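Long-range contacts in Serine/threonine-protein kinase PknI (Mycobacterium tuberculosis, PDB 5XLM), which phosphorylates proteins on serine and threonine using ATP and slows mycobacterial growth inside the host, this chain being its extracellular sensor domain: residues A[34-39]-A[66-71]; A[50-55]-A[163-168]; A[78-83]-A[99-104]; A[132-137]-A[150-155]. All coordinates share one frame; numbering follows the deposited sequence.

From the N terminus, residues 34-39 enter the first long strand and meet 66-71 in interaction 1, closing a loop of 26 intervening residues. Interaction 2 starts inside that loop, at the far end of the same strand, and finds its partner only at 163-168, so the two cross. Interaction 3 (78-83 with 99-104) and then interaction 4 (132-137 with 150-155) follow in series, both nested inside the long loop that interaction 2 closes. Backbone bonds join interaction 1 to 3 and interaction 2 to 4, while Met102 touches Leu136 between 3 and 4. Together they trace a sheet that interaction 2 closes into a barrel-like ring of antiparallel strands.

Interaction 1. Residues A[34-39]-A[66-71]; sequences VPLDGT and WAFRTS
Thr70 reaches across to the chain just ahead of Gly38, where residues 34-39 enter the closed antiparallel beta sheet and pair with strand 62-72. Its CB lies 3.6 Å from Asp37 OD1. From there the side chain forks: OG1, set beside the backbone N and anti to the carbonyl carbon (chi1 -63°), donates a 2.8 Å hydrogen bond to Leu36 O, while CG2 turns to the proline ring and comes within 4.0 Å of Pro35 CB. The hydroxyl meets the Leu36 carbonyl from above its plane, with a C=O...donor angle of 105°, a strongly bent approach. The Asp37 carboxylate adds a second tie, its OD1 accepting a long 3.3 Å bond from Thr70 N, which comes from above the carboxylate plane. A loop segment that has not yet begun regular pairing is thus held through one side-chain hydroxyl and one carboxylate.

Regular sheet geometry starts at Gly38, which forms both bonds of a hydrogen-bonded pair with Phe68. The positive phi of this glycine would press a side chain against the preceding carbonyl oxygen. Leu36 and the Phe68 ring run side by side in the same direction, and Tyr40 meets the ring edge-to-face. Farther along, the Thr39 hydroxyl is bonded to Asp177 O. The leucine meets the ring through two of its carbons, with both Leu36 CB and Leu36 CD1 lying 3.7 Å from Phe68 CD1.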
loop_
_atom_site.group_PDB
_atom_site.type_symbol
_atom_site.label_atom_id
_atom_site.label_comp_id
_atom_site.label_asym_id
_atom_site.label_seq_id
_atom_site.Cartn_x
_atom_site.Cartn_y
_atom_site.Cartn_z
ATOM N N VAL A 34 -10.146 -5.528 -10.743
ATOM C CA VAL A 34 -11.115 -4.535 -10.270
ATOM C C VAL A 34 -10.369 -3.249 -9.933
ATOM O O VAL A 34 -9.388 -3.289 -9.169
ATOM C CB VAL A 34 -11.873 -5.067 -9.051
ATOM C CG1 VAL A 34 -12.913 -4.056 -8.588
ATOM C CG2 VAL A 34 -12.523 -6.407 -9.369
ATOM N N PRO A 35 -10.766 -2.101 -10.481
ATOM C CA PRO A 35 -10.021 -0.867 -10.209
ATOM C C PRO A 35 -10.101 -0.477 -8.742
ATOM O O PRO A 35 -11.076 -0.770 -8.046
ATOM C CB PRO A 35 -10.708 0.171 -11.105
ATOM C CG PRO A 35 -12.068 -0.388 -11.365
ATOM C CD PRO A 35 -11.894 -1.879 -11.402
ATOM N N LEU A 36 -9.047 0.182 -8.271
ATOM C CA LEU A 36 -8.983 0.699 -6.907
ATOM C C LEU A 36 -9.431 2.156 -6.946
ATOM O O LEU A 36 -8.648 3.051 -7.277
ATOM C CB LEU A 36 -7.576 0.557 -6.331
ATOM C CG LEU A 36 -7.028 -0.867 -6.195
ATOM C CD1 LEU A 36 -5.628 -0.858 -5.597
ATOM C CD2 LEU A 36 -7.966 -1.729 -5.362
ATOM N N ASP A 37 -10.700 2.394 -6.620
ATOM C CA ASP A 37 -11.255 3.742 -6.587
ATOM C C ASP A 37 -12.121 3.889 -5.348
ATOM O O ASP A 37 -13.046 3.099 -5.139
ATOM C CB ASP A 37 -12.068 4.047 -7.849
ATOM C CG ASP A 37 -11.218 4.623 -8.963
ATOM O OD1 ASP A 37 -10.799 3.854 -9.855
ATOM O OD2 ASP A 37 -10.960 5.845 -8.939
ATOM N N GLY A 38 -11.825 4.900 -4.535
ATOM C CA GLY A 38 -12.546 5.183 -3.317
ATOM C C GLY A 38 -11.603 5.315 -2.147
ATOM O O GLY A 38 -10.376 5.309 -2.295
ATOM N N THR A 39 -12.184 5.439 -0.957
ATOM C CA THR A 39 -11.400 5.509 0.267
ATOM C C THR A 39 -11.048 4.102 0.729
ATOM O O THR A 39 -11.928 3.244 0.862
ATOM C CB THR A 39 -12.168 6.247 1.362
ATOM O OG1 THR A 39 -12.457 7.582 0.927
ATOM C CG2 THR A 39 -11.346 6.299 2.645
ATOM N N TRP A 66 -6.382 5.958 2.826
ATOM C CA TRP A 66 -5.870 6.419 1.548
ATOM C C TRP A 66 -7.022 6.620 0.576
ATOM O O TRP A 66 -8.047 5.936 0.651
ATOM C CB TRP A 66 -4.859 5.420 0.964
ATOM C CG TRP A 66 -3.703 5.133 1.874
ATOM C CD1 TRP A 66 -3.694 4.292 2.950
ATOM C CD2 TRP A 66 -2.385 5.683 1.784
ATOM N NE1 TRP A 66 -2.452 4.289 3.538
ATOM C CE2 TRP A 66 -1.629 5.134 2.840
ATOM C CE3 TRP A 66 -1.770 6.587 0.911
ATOM C CZ2 TRP A 66 -0.292 5.461 3.049
ATOM C CZ3 TRP A 66 -0.441 6.909 1.120
ATOM C CH2 TRP A 66 0.284 6.348 2.180
ATOM N N ALA A 67 -6.845 7.570 -0.336
ATOM C CA ALA A 67 -7.786 7.812 -1.421
ATOM C C ALA A 67 -7.169 7.261 -2.701
ATOM O O ALA A 67 -6.175 7.797 -3.201
ATOM C CB ALA A 67 -8.104 9.300 -1.545
ATOM N N PHE A 68 -7.748 6.181 -3.217
ATOM C CA PHE A 68 -7.232 5.490 -4.390
ATOM C C PHE A 68 -7.979 5.926 -5.644
ATOM O O PHE A 68 -9.198 6.119 -5.620
ATOM C CB PHE A 68 -7.357 3.971 -4.230
ATOM C CG PHE A 68 -6.172 3.319 -3.575
ATOM C CD1 PHE A 68 -5.227 2.650 -4.336
ATOM C CD2 PHE A 68 -6.011 3.357 -2.199
ATOM C CE1 PHE A 68 -4.139 2.039 -3.740
ATOM C CE2 PHE A 68 -4.923 2.748 -1.597
ATOM C CZ PHE A 68 -3.987 2.089 -2.368
ATOM N N ARG A 69 -7.239 6.075 -6.741
ATOM C CA ARG A 69 -7.825 6.237 -8.063
ATOM C C ARG A 69 -7.008 5.410 -9.047
ATOM O O ARG A 69 -5.786 5.292 -8.910
ATOM C CB ARG A 69 -7.881 7.715 -8.485
ATOM C CG ARG A 69 -6.638 8.219 -9.183
ATOM C CD ARG A 69 -6.573 9.737 -9.240
ATOM N NE ARG A 69 -7.429 10.324 -10.268
ATOM C CZ ARG A 69 -8.330 11.273 -10.036
ATOM N NH1 ARG A 69 -8.494 11.753 -8.810
ATOM N NH2 ARG A 69 -9.062 11.751 -11.033
ATOM N N THR A 70 -7.688 4.818 -10.025
ATOM C CA THR A 70 -7.066 3.891 -10.960
ATOM C C THR A 70 -7.344 4.329 -12.389
ATOM O O THR A 70 -8.456 4.754 -12.713
ATOM C CB THR A 70 -7.577 2.458 -10.736
ATOM O OG1 THR A 70 -7.205 2.014 -9.425
ATOM C CG2 THR A 70 -6.993 1.502 -11.768
ATOM N N SER A 71 -6.321 4.238 -13.238
ATOM C CA SER A 71 -6.457 4.487 -14.666
ATOM C C SER A 71 -5.749 3.375 -15.425
ATOM O O SER A 71 -4.596 3.047 -15.124
ATOM C CB SER A 71 -5.881 5.856 -15.052
ATOM O OG SER A 71 -4.483 5.904 -14.837
#

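Interaction 2. Residues A[50-55]-A[163-168]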
loop_
_atom_site.group_PDB
_atom_site.type_symbol
_atom_site.label_atom_id
_atom_site.label_comp_id
_atom_site.label_asym_id
_atom_site.label_seq_id
_atom_site.Cartn_x
_atom_site.Cartn_y
_atom_site.Cartn_z
ATOM N N THR A 50 7.967 -10.755 10.222
ATOM C CA THR A 50 8.911 -11.862 10.158
ATOM C C THR A 50 10.264 -11.381 9.650
ATOM O O THR A 50 10.355 -10.405 8.899
ATOM C CB THR A 50 8.398 -12.988 9.248
ATOM O OG1 THR A 50 8.292 -12.507 7.902
ATOM C CG2 THR A 50 7.037 -13.482 9.716
ATOM N N TYR A 51 11.315 -12.084 10.068
ATOM C CA TYR A 51 12.692 -11.825 9.648
ATOM C C TYR A 51 13.212 -13.110 9.009
ATOM O O TYR A 51 13.616 -14.038 9.717
ATOM C CB TYR A 51 13.551 -11.392 10.835
ATOM C CG TYR A 51 14.954 -10.945 10.482
ATOM C CD1 TYR A 51 15.226 -9.612 10.198
ATOM C CD2 TYR A 51 16.009 -11.849 10.452
ATOM C CE1 TYR A 51 16.508 -9.193 9.883
ATOM C CE2 TYR A 51 17.295 -11.440 10.137
ATOM C CZ TYR A 51 17.538 -10.110 9.858
ATOM O OH TYR A 51 18.813 -9.695 9.541
ATOM N N ASP A 52 13.201 -13.159 7.675
ATOM C CA ASP A 52 13.491 -14.382 6.921
ATOM C C ASP A 52 12.561 -15.518 7.353
ATOM O O ASP A 52 13.000 -16.601 7.744
ATOM C CB ASP A 52 14.960 -14.789 7.055
ATOM C CG ASP A 52 15.878 -13.971 6.165
ATOM O OD1 ASP A 52 15.438 -13.555 5.073
ATOM O OD2 ASP A 52 17.043 -13.751 6.556
ATOM N N TYR A 53 11.254 -15.239 7.298
ATOM C CA TYR A 53 10.182 -16.179 7.625
ATOM C C TYR A 53 10.129 -16.537 9.108
ATOM O O TYR A 53 9.175 -17.183 9.554
ATOM C CB TYR A 53 10.301 -17.458 6.789
ATOM C CG TYR A 53 10.151 -17.244 5.297
ATOM C CD1 TYR A 53 8.970 -16.749 4.761
ATOM C CD2 TYR A 53 11.187 -17.553 4.425
ATOM C CE1 TYR A 53 8.828 -16.556 3.399
ATOM C CE2 TYR A 53 11.055 -17.364 3.062
ATOM C CZ TYR A 53 9.873 -16.866 2.554
ATOM O OH TYR A 53 9.738 -16.679 1.196
ATOM N N THR A 54 11.136 -16.123 9.890
ATOM C CA THR A 54 11.075 -16.412 11.322
ATOM C C THR A 54 10.400 -15.257 12.050
ATOM O O THR A 54 10.772 -14.097 11.835
ATOM C CB THR A 54 12.467 -16.650 11.897
ATOM O OG1 THR A 54 13.099 -15.396 12.181
ATOM C CG2 THR A 54 13.326 -17.425 10.903
ATOM N N PRO A 55 9.414 -15.531 12.907
ATOM C CA PRO A 55 8.586 -14.449 13.457
ATOM C C PRO A 55 9.377 -13.486 14.332
ATOM O O PRO A 55 10.192 -13.893 15.160
ATOM C CB PRO A 55 7.526 -15.197 14.274
ATOM C CG PRO A 55 7.507 -16.579 13.710
ATOM C CD PRO A 55 8.917 -16.861 13.296
ATOM N N GLY A 163 21.009 -8.374 4.022
ATOM C CA GLY A 163 20.488 -9.323 3.057
ATOM C C GLY A 163 19.192 -10.022 3.419
ATOM O O GLY A 163 18.659 -10.789 2.613
ATOM N N ALA A 164 18.671 -9.776 4.618
ATOM C CA ALA A 164 17.441 -10.429 5.036
ATOM C C ALA A 164 16.232 -9.779 4.366
ATOM O O ALA A 164 16.334 -8.756 3.685
ATOM C CB ALA A 164 17.296 -10.386 6.551
ATOM N N VAL A 165 15.070 -10.395 4.567
ATOM C CA VAL A 165 13.814 -9.937 3.982
ATOM C C VAL A 165 12.779 -9.870 5.096
ATOM O O VAL A 165 12.394 -10.905 5.655
ATOM C CB VAL A 165 13.330 -10.853 2.851
ATOM C CG1 VAL A 165 11.990 -10.366 2.318
ATOM C CG2 VAL A 165 14.360 -10.913 1.736
ATOM N N ILE A 166 12.323 -8.663 5.414
ATOM C CA ILE A 166 11.299 -8.456 6.432
ATOM C C ILE A 166 9.935 -8.430 5.757
ATOM O O ILE A 166 9.712 -7.664 4.811
ATOM C CB ILE A 166 11.551 -7.154 7.208
ATOM C CG1 ILE A 166 12.972 -7.135 7.770
ATOM C CG2 ILE A 166 10.531 -7.001 8.320
ATOM C CD1 ILE A 166 13.300 -5.884 8.555
ATOM N N ARG A 167 9.019 -9.262 6.245
ATOM C CA ARG A 167 7.677 -9.373 5.691
ATOM C C ARG A 167 6.659 -9.019 6.763
ATOM O O ARG A 167 6.722 -9.540 7.882
ATOM C CB ARG A 167 7.417 -10.780 5.149
ATOM C CG ARG A 167 8.284 -11.145 3.957
ATOM C CD ARG A 167 7.990 -12.550 3.461
ATOM N NE ARG A 167 8.868 -12.934 2.361
ATOM C CZ ARG A 167 10.073 -13.470 2.523
ATOM N NH1 ARG A 167 10.547 -13.683 3.743
ATOM N NH2 ARG A 167 10.809 -13.791 1.469
ATOM N N ILE A 168 5.728 -8.131 6.419
ATOM C CA ILE A 168 4.684 -7.687 7.332
ATOM C C ILE A 168 3.348 -7.856 6.619
ATOM O O ILE A 168 3.113 -7.215 5.592
ATOM C CB ILE A 168 4.873 -6.226 7.770
ATOM C CG1 ILE A 168 6.307 -5.992 8.249
ATOM C CG2 ILE A 168 3.887 -5.872 8.868
ATOM C CD1 ILE A 168 6.806 -4.580 8.033
HETATM O O HOH W 1 13.016 -14.617 3.208
#
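Arg167 O is gripped twice by Thr50: the backbone N donates a 2.9 Å bond, and Thr50 OG1 adds a weak one. The hydroxyl gets there because chi1 (64°) sets it between the backbone N and the carbonyl carbon, from where it also brushes Arg167 CB. Arg167 N returns a bond to Thr50 O, and two residues farther along, past the non-hydrogen-bonded pair Tyr51-Ile166, Asp52 N donates to Val165 O.

Asp52 also works through its side chain. Its OD1 takes Val165 N at 3.2 Å from well above the carboxylate plane, and it accepts from a water that in turn receives Arg167 NH1 at 2.7 Å. This water bridges two oppositely charged groups that do not touch directly, and it lies in the plane of the guanidinium at its edge. The guanidinium itself is sandwiched. The Tyr53 ring stacks on one face, the planes 6° apart and the centres 3.9 Å apart in an off-centre cation-pi contact, and Val165 CG1 covers the opposite face. Arg167 reaches this slot on a chain extended from CG to NE.

On the other side of the sheet Ala164 CB sits over the face of the Tyr51 ring, 3.8 Å from its centroid, in a CH-pi contact. Tyr51 O meanwhile accepts from both Thr54 N and Thr54 OG1, the latter at 2.9 Å, closing a type I' turn. The whole is a tight two-residue beta hairpin, paired through strand 38-51 with strand 165-174 of the closed sheet.

Interaction 3. Residues A[78-83]-A[99-104]; sequences LAAATM and PFLMQF
Ala81 CB meets the Phe100 ring obliquely, 3.5 Å from Phe100 CE1 and slightly farther from CZ. The ring arrives there because Phe100 CG stands between its own backbone N and carbonyl carbon (chi1 77°), which swings it across to the neighbouring strand. Around this contact, Ala80 CB meets Leu101 CD2 at 3.8 Å on the other face of the sheet, and Leu78 lies alongside Gln103, its CD2 lying 3.6 Å from Gln103 CB and also touching the aliphatic CG.

Behind the side chains stand two hydrogen-bonded pairs. Ala79 and Met102 exchange bonds of 2.7 Å in both directions (Ala79 N to Met102 O, Met102 N to Ala79 O), and Ala81 and Phe100 are joined more loosely, Phe100 N to Ala81 O measuring 3.2 Å.

In the next shell Trp66 meets Phe100 edge-to-face, and Trp109 of strand 108-117 packs on Ala79 and Met102. Strand 78-83 is bonded on its other edge to Ser71, Arg69 and Ala67. Every strand here is thus flanked by antiparallel neighbours, consistent with the wall of an up-and-down beta barrel.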
loop_
_atom_site.group_PDB
_atom_site.type_symbol
_atom_site.label_atom_id
_atom_site.label_comp_id
_atom_site.label_asym_id
_atom_site.label_seq_id
_atom_site.Cartn_x
_atom_site.Cartn_y
_atom_site.Cartn_z
ATOM N N LEU A 78 -2.746 1.226 -13.491
ATOM C CA LEU A 78 -1.998 1.906 -12.447
ATOM C C LEU A 78 -2.956 2.494 -11.424
ATOM O O LEU A 78 -4.074 2.900 -11.757
ATOM C CB LEU A 78 -1.120 3.021 -13.021
ATOM C CG LEU A 78 -0.065 2.621 -14.048
ATOM C CD1 LEU A 78 0.652 3.858 -14.557
ATOM C CD2 LEU A 78 0.919 1.639 -13.444
ATOM N N ALA A 79 -2.504 2.549 -10.175
ATOM C CA ALA A 79 -3.288 3.106 -9.086
ATOM C C ALA A 79 -2.422 4.083 -8.311
ATOM O O ALA A 79 -1.272 3.774 -7.982
ATOM C CB ALA A 79 -3.811 2.004 -8.158
ATOM N N ALA A 80 -2.969 5.259 -8.034
ATOM C CA ALA A 80 -2.313 6.267 -7.220
ATOM C C ALA A 80 -3.090 6.441 -5.926
ATOM O O ALA A 80 -4.325 6.434 -5.928
ATOM C CB ALA A 80 -2.220 7.599 -7.962
ATOM N N ALA A 81 -2.369 6.586 -4.821
ATOM C CA ALA A 81 -2.990 6.697 -3.510
ATOM C C ALA A 81 -2.395 7.878 -2.759
ATOM O O ALA A 81 -1.172 7.960 -2.592
ATOM C CB ALA A 81 -2.805 5.410 -2.700
ATOM N N THR A 82 -3.257 8.789 -2.312
ATOM C CA THR A 82 -2.843 9.908 -1.481
ATOM C C THR A 82 -3.344 9.678 -0.062
ATOM O O THR A 82 -4.471 9.218 0.140
ATOM C CB THR A 82 -3.344 11.245 -2.036
ATOM O OG1 THR A 82 -2.954 12.307 -1.148
ATOM C CG2 THR A 82 -4.859 11.243 -2.203
ATOM N N MET A 83 -2.495 9.982 0.914
ATOM C CA MET A 83 -2.800 9.662 2.301
ATOM C C MET A 83 -3.816 10.638 2.878
ATOM O O MET A 83 -3.732 11.850 2.664
ATOM C CB MET A 83 -1.527 9.679 3.142
ATOM C CG MET A 83 -1.671 9.017 4.498
ATOM S SD MET A 83 -0.096 8.931 5.372
ATOM C CE MET A 83 -0.547 7.978 6.819
ATOM N N PRO A 99 2.148 10.969 -2.888
ATOM C CA PRO A 99 1.369 9.783 -3.252
ATOM C C PRO A 99 2.265 8.674 -3.778
ATOM O O PRO A 99 3.270 8.920 -4.449
ATOM C CB PRO A 99 0.430 10.304 -4.344
ATOM C CG PRO A 99 1.200 11.426 -4.975
ATOM C CD PRO A 99 1.965 12.074 -3.847
ATOM N N PHE A 100 1.893 7.438 -3.464
ATOM C CA PHE A 100 2.596 6.273 -3.978
ATOM C C PHE A 100 1.743 5.588 -5.037
ATOM O O PHE A 100 0.514 5.701 -5.049
ATOM C CB PHE A 100 2.968 5.295 -2.850
ATOM C CG PHE A 100 1.822 4.452 -2.352
ATOM C CD1 PHE A 100 0.975 4.922 -1.362
ATOM C CD2 PHE A 100 1.617 3.175 -2.849
ATOM C CE1 PHE A 100 -0.067 4.141 -0.893
ATOM C CE2 PHE A 100 0.574 2.393 -2.388
ATOM C CZ PHE A 100 -0.268 2.876 -1.408
ATOM N N LEU A 101 2.416 4.883 -5.939
ATOM C CA LEU A 101 1.781 4.300 -7.110
ATOM C C LEU A 101 1.837 2.782 -7.032
ATOM O O LEU A 101 2.810 2.212 -6.530
ATOM C CB LEU A 101 2.463 4.784 -8.394
ATOM C CG LEU A 101 2.789 6.280 -8.438
ATOM C CD1 LEU A 101 3.570 6.632 -9.695
ATOM C CD2 LEU A 101 1.517 7.116 -8.344
ATOM N N MET A 102 0.790 2.131 -7.530
ATOM C CA MET A 102 0.755 0.679 -7.630
ATOM C C MET A 102 0.422 0.275 -9.057
ATOM O O MET A 102 -0.403 0.911 -9.720
ATOM C CB MET A 102 -0.259 0.062 -6.662
ATOM C CG MET A 102 -0.077 0.489 -5.222
ATOM S SD MET A 102 -1.016 -0.518 -4.062
ATOM C CE MET A 102 -0.013 -2.001 -4.015
ATOM N N GLN A 103 1.077 -0.782 -9.526
ATOM C CA GLN A 103 0.857 -1.330 -10.856
ATOM C C GLN A 103 0.357 -2.758 -10.716
ATOM O O GLN A 103 0.952 -3.558 -9.986
ATOM C CB GLN A 103 2.145 -1.290 -11.685
ATOM C CG GLN A 103 2.004 -1.851 -13.087
ATOM C CD GLN A 103 3.247 -1.621 -13.928
ATOM O OE1 GLN A 103 4.198 -0.969 -13.490
ATOM N NE2 GLN A 103 3.245 -2.157 -15.143
ATOM N N PHE A 104 -0.740 -3.076 -11.399
ATOM C CA PHE A 104 -1.266 -4.433 -11.366
ATOM C C PHE A 104 -0.523 -5.299 -12.372
ATOM O O PHE A 104 -0.371 -4.926 -13.540
ATOM C CB PHE A 104 -2.764 -4.458 -11.658
ATOM C CG PHE A 104 -3.420 -5.768 -11.311
ATOM C CD1 PHE A 104 -3.866 -6.011 -10.025
ATOM C CD2 PHE A 104 -3.576 -6.762 -12.267
ATOM C CE1 PHE A 104 -4.464 -7.215 -9.693
ATOM C CE2 PHE A 104 -4.177 -7.970 -11.943
ATOM C CZ PHE A 104 -4.620 -8.197 -10.653
#

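Interaction 4. Residues A[132-137]-A[150-155]; sequences TTQLLA and MVVTVH
Gln134 and Val152 lie side by side on the tightly packed face of the beta hairpin formed by strands 131-140 and 146-154. The extended glutamine chain runs along the valine, its CG 3.7 Å from Val152 CG1, and its amide spans two neighbours. Gln134 OE1 faces Met150 CE at 3.2 Å, while NE2 gives a weak bond to Thr132 OG1, whose stronger partner is Val116 O on the adjoining strand. On this face Thr132, Leu136, Val152 and Val154 are all buried, and Ile166 of the next strand packs against Val152.

The other face is looser and wetter. Leu135 and Val151 still touch, Leu135 CD1 coming within 3.9 Å of Val151 CB, but beyond them the side chains of Thr133 and Thr153 lie side by side, pointing the same way, with Thr133 OG1 lying 3.4 Å from Thr153 CB. A water enters beside them, donating to Thr133 O at 2.8 Å and hydrogen-bonded to Thr153 OG1. At the exposed end the poorly ordered ring of His155 bends back to Thr133 CG2, crossing that side chain at about a right angle.

Thr133 and Thr153 exchange backbone bonds in both directions, as do Leu135 and Val151, with Val151 N 2.9 Å from Leu135 O. At the histidine end, Thr153 O accepts Thr133 N and also a weak bond from His155 ND1, 3.0 Å away.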
loop_
_atom_site.group_PDB
_atom_site.type_symbol
_atom_site.label_atom_id
_atom_site.label_comp_id
_atom_site.label_asym_id
_atom_site.label_seq_id
_atom_site.Cartn_x
_atom_site.Cartn_y
_atom_site.Cartn_z
ATOM N N THR A 132 17.445 -0.078 2.521
ATOM C CA THR A 132 16.525 -1.162 2.213
ATOM C C THR A 132 15.678 -0.794 1.004
ATOM O O THR A 132 15.622 0.364 0.584
ATOM C CB THR A 132 15.596 -1.486 3.397
ATOM O OG1 THR A 132 14.671 -0.409 3.590
ATOM C CG2 THR A 132 16.389 -1.690 4.679
ATOM N N THR A 133 15.018 -1.804 0.444
ATOM C CA THR A 133 13.959 -1.612 -0.537
ATOM C C THR A 133 12.644 -2.049 0.089
ATOM O O THR A 133 12.540 -3.168 0.605
ATOM C CB THR A 133 14.220 -2.404 -1.822
ATOM O OG1 THR A 133 14.171 -3.808 -1.540
ATOM C CG2 THR A 133 15.577 -2.049 -2.407
ATOM N N GLN A 134 11.653 -1.167 0.056
ATOM C CA GLN A 134 10.354 -1.430 0.657
ATOM C C GLN A 134 9.265 -1.278 -0.391
ATOM O O GLN A 134 9.261 -0.314 -1.164
ATOM C CB GLN A 134 10.093 -0.491 1.838
ATOM C CG GLN A 134 11.226 -0.467 2.846
ATOM C CD GLN A 134 10.851 0.227 4.140
ATOM O OE1 GLN A 134 9.735 0.727 4.289
ATOM N NE2 GLN A 134 11.785 0.260 5.086
ATOM N N LEU A 135 8.349 -2.241 -0.422
ATOM C CA LEU A 135 7.233 -2.200 -1.352
ATOM C C LEU A 135 6.012 -2.818 -0.692
ATOM O O LEU A 135 6.121 -3.577 0.275
ATOM C CB LEU A 135 7.562 -2.920 -2.669
ATOM C CG LEU A 135 8.062 -4.370 -2.654
ATOM C CD1 LEU A 135 6.926 -5.379 -2.515
ATOM C CD2 LEU A 135 8.868 -4.650 -3.913
ATOM N N LEU A 136 4.846 -2.489 -1.236
ATOM C CA LEU A 136 3.577 -3.046 -0.791
ATOM C C LEU A 136 2.988 -3.897 -1.907
ATOM O O LEU A 136 2.900 -3.451 -3.055
ATOM C CB LEU A 136 2.597 -1.939 -0.399
ATOM C CG LEU A 136 1.241 -2.410 0.128
ATOM C CD1 LEU A 136 1.421 -3.259 1.376
ATOM C CD2 LEU A 136 0.325 -1.228 0.407
ATOM N N ALA A 137 2.599 -5.121 -1.569
ATOM C CA ALA A 137 1.898 -6.003 -2.491
ATOM C C ALA A 137 0.504 -6.250 -1.943
ATOM O O ALA A 137 0.349 -6.571 -0.761
ATOM C CB ALA A 137 2.644 -7.326 -2.681
ATOM N N MET A 150 3.850 -6.150 3.217
ATOM C CA MET A 150 4.914 -5.185 2.997
ATOM C C MET A 150 6.247 -5.922 3.055
ATOM O O MET A 150 6.510 -6.662 4.008
ATOM C CB MET A 150 4.853 -4.074 4.046
ATOM C CG MET A 150 5.802 -2.911 3.815
ATOM S SD MET A 150 5.428 -1.547 4.936
ATOM C CE MET A 150 7.037 -0.780 5.114
ATOM N N VAL A 151 7.070 -5.737 2.028
ATOM C CA VAL A 151 8.320 -6.474 1.877
ATOM C C VAL A 151 9.472 -5.489 1.997
ATOM O O VAL A 151 9.568 -4.536 1.212
ATOM C CB VAL A 151 8.378 -7.231 0.541
ATOM C CG1 VAL A 151 9.688 -7.991 0.422
ATOM C CG2 VAL A 151 7.194 -8.180 0.415
ATOM N N VAL A 152 10.346 -5.722 2.969
ATOM C CA VAL A 152 11.495 -4.863 3.233
ATOM C C VAL A 152 12.749 -5.712 3.080
ATOM O O VAL A 152 13.044 -6.557 3.935
ATOM C CB VAL A 152 11.427 -4.228 4.627
ATOM C CG1 VAL A 152 12.565 -3.238 4.811
ATOM C CG2 VAL A 152 10.078 -3.554 4.838
ATOM N N THR A 153 13.489 -5.488 1.997
ATOM C CA THR A 153 14.716 -6.224 1.716
ATOM C C THR A 153 15.919 -5.366 2.085
ATOM O O THR A 153 16.048 -4.234 1.609
ATOM C CB THR A 153 14.782 -6.626 0.242
ATOM O OG1 THR A 153 13.545 -7.239 -0.142
ATOM C CG2 THR A 153 15.914 -7.614 0.013
ATOM N N VAL A 154 16.803 -5.914 2.921
ATOM C CA VAL A 154 17.928 -5.173 3.480
ATOM C C VAL A 154 19.135 -5.284 2.557
ATOM O O VAL A 154 19.423 -6.355 2.011
ATOM C CB VAL A 154 18.265 -5.684 4.893
ATOM C CG1 VAL A 154 19.420 -4.896 5.476
ATOM C CG2 VAL A 154 17.043 -5.600 5.795
ATOM N N HIS A 155 19.851 -4.168 2.391
ATOM C CA HIS A 155 21.025 -4.104 1.527
ATOM C C HIS A 155 22.280 -3.648 2.262
ATOM O O HIS A 155 23.303 -3.395 1.615
ATOM C CB HIS A 155 20.759 -3.173 0.338
ATOM C CG HIS A 155 19.724 -3.686 -0.614
ATOM N ND1 HIS A 155 18.439 -3.995 -0.223
ATOM C CD2 HIS A 155 19.784 -3.939 -1.943
ATOM C CE1 HIS A 155 17.754 -4.422 -1.268
ATOM N NE2 HIS A 155 18.546 -4.397 -2.324
HETATM O O HOH W 2 11.420 -5.430 -0.678
#